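Uncharacterized protein (Trypanosoma brucei, PDB 2Q0X) is of unknown function, but has an alpha/beta hydrolase fold and may be a component of the paraflagellar rod. Local coordinates at residues 186-189 / 190-193. Residues are numbered along the deposited sequence; the frame is centred on the assembly and turned at random.
Sequences PITP and ARLA
Arg191 N is shared by two acceptors of Thr188, both through weak hydrogen bonds. One is the hydroxyl OG1 of Thr188, 3.3 Å from Arg191 N. The other is the carbonyl O of Thr188, which also takes a weak bond from Leu192 N. The hydroxyl gets there because OG1 sits between the backbone N and the carbonyl carbon of its own residue (chi1 60°), facing the helix start. It also receives a hydrogen bond from Gln47 NE2. Thr188 is thus the N-cap of the short helix 189-193, which follows helix 154-170 in this alpha/beta hydrolase fold. Pro189 opens the first turn, and its O accepts from Ala193 N at 2.8 Å. The stem of Arg191 passes obliquely by the cap, with its CG 3.5 Å from Thr188 OG1. Turns about CB-CG and CG-CD (chi2 -73°, chi3 -60°) bend the chain and carry its guanidinium clear of the cap. The guanidinium makes a salt bridge to Asp90 and hydrogen bonds to Gln120 and Ser77. Ile187 lies across Leu192 at about a right angle. Ile187 CD1 meets Leu192 CG at 3.7 Å, while Ile187 CG2 reaches Leu192 CD1 at 3.9 Å. Val164 of helix 154-170 and Met179 also touch Leu192.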
ATOM      1  N   PRO A 186     -14.045  -2.112  -5.643  1.00 39.22           N
ATOM      2  CA  PRO A 186     -13.761  -1.490  -4.344  1.00 39.10           C
ATOM      3  C   PRO A 186     -13.300  -0.034  -4.419  1.00 39.23           C
ATOM      4  O   PRO A 186     -12.381   0.305  -5.174  1.00 39.34           O
ATOM      5  CB  PRO A 186     -12.675  -2.387  -3.747  1.00 39.13           C
ATOM      6  CG  PRO A 186     -12.787  -3.669  -4.462  1.00 39.22           C
ATOM      7  CD  PRO A 186     -13.232  -3.324  -5.852  1.00 39.06           C
ATOM      8  N   ILE A 187     -13.953   0.820  -3.639  1.00 39.44           N
ATOM      9  CA  ILE A 187     -13.760   2.264  -3.724  1.00 39.58           C
ATOM     10  C   ILE A 187     -14.237   2.941  -2.438  1.00 39.69           C
ATOM     11  O   ILE A 187     -15.239   2.514  -1.832  1.00 39.80           O
ATOM     12  CB  ILE A 187     -14.511   2.849  -4.957  1.00 39.70           C
ATOM     13  CG1 ILE A 187     -14.177   4.332  -5.167  1.00 39.74           C
ATOM     14  CG2 ILE A 187     -16.033   2.644  -4.824  1.00 39.72           C
ATOM     15  CD1 ILE A 187     -14.448   4.835  -6.582  1.00 39.40           C
ATOM     16  N   THR A 188     -13.520   3.978  -2.006  1.00 39.63           N
ATOM     17  CA  THR A 188     -13.916   4.709  -0.811  1.00 39.52           C
ATOM     18  C   THR A 188     -14.956   5.761  -1.181  1.00 39.53           C
ATOM     19  O   THR A 188     -14.938   6.277  -2.295  1.00 39.56           O
ATOM     20  CB  THR A 188     -12.714   5.363  -0.074  1.00 39.53           C
ATOM     21  OG1 THR A 188     -12.041   6.287  -0.937  1.00 39.56           O
ATOM     22  CG2 THR A 188     -11.742   4.321   0.413  1.00 39.35           C
ATOM     23  N   PRO A 189     -15.901   6.048  -0.266  1.00 39.50           N
ATOM     24  CA  PRO A 189     -16.821   7.167  -0.515  1.00 39.70           C
ATOM     25  C   PRO A 189     -16.098   8.474  -0.875  1.00 39.69           C
ATOM     26  O   PRO A 189     -16.549   9.194  -1.766  1.00 39.72           O
ATOM     27  CB  PRO A 189     -17.599   7.295   0.799  1.00 39.72           C
ATOM     28  CG  PRO A 189     -17.542   5.920   1.415  1.00 39.53           C
ATOM     29  CD  PRO A 189     -16.204   5.343   0.992  1.00 39.43           C
ATOM     30  N   ALA A 190     -14.978   8.750  -0.209  1.00 39.72           N
ATOM     31  CA  ALA A 190     -14.207   9.960  -0.464  1.00 39.78           C
ATOM     32  C   ALA A 190     -13.722  10.041  -1.903  1.00 39.89           C
ATOM     33  O   ALA A 190     -13.629  11.121  -2.451  1.00 40.25           O
ATOM     34  CB  ALA A 190     -13.034  10.067   0.490  1.00 39.64           C
ATOM     35  N   ARG A 191     -13.399   8.910  -2.517  1.00 39.99           N
ATOM     36  CA  ARG A 191     -13.002   8.913  -3.928  1.00 40.06           C
ATOM     37  C   ARG A 191     -14.192   9.193  -4.864  1.00 39.99           C
ATOM     38  O   ARG A 191     -14.043   9.869  -5.869  1.00 40.07           O
ATOM     39  CB  ARG A 191     -12.266   7.616  -4.303  1.00 39.93           C
ATOM     40  CG  ARG A 191     -10.795   7.626  -3.889  1.00 39.64           C
ATOM     41  CD  ARG A 191      -9.946   8.553  -4.784  1.00 39.83           C
ATOM     42  NE  ARG A 191      -9.981   8.162  -6.201  1.00 39.32           N
ATOM     43  CZ  ARG A 191      -9.215   7.223  -6.759  1.00 39.33           C
ATOM     44  NH1 ARG A 191      -8.317   6.547  -6.047  1.00 39.72           N
ATOM     45  NH2 ARG A 191      -9.350   6.940  -8.048  1.00 39.19           N
ATOM     46  N   LEU A 192     -15.376   8.719  -4.500  1.00 40.05           N
ATOM     47  CA  LEU A 192     -16.572   8.978  -5.294  1.00 40.09           C
ATOM     48  C   LEU A 192     -17.075  10.423  -5.119  1.00 40.42           C
ATOM     49  O   LEU A 192     -17.604  11.025  -6.077  1.00 40.72           O
ATOM     50  CB  LEU A 192     -17.677   7.970  -4.949  1.00 39.97           C
ATOM     51  CG  LEU A 192     -17.594   6.552  -5.546  1.00 39.48           C
ATOM     52  CD1 LEU A 192     -18.528   5.600  -4.813  1.00 38.23           C
ATOM     53  CD2 LEU A 192     -17.919   6.575  -7.068  1.00 39.43           C
ATOM     54  N   ALA A 193     -16.872  10.991  -3.925  1.00 40.44           N
ATOM     55  CA  ALA A 193     -17.472  12.286  -3.550  1.00 40.60           C
ATOM     56  C   ALA A 193     -16.920  13.511  -4.292  1.00 40.78           C
ATOM     57  O   ALA A 193     -17.632  14.492  -4.496  1.00 40.64           O
ATOM     58  CB  ALA A 193     -17.376  12.502  -2.028  1.00 40.52           C
TER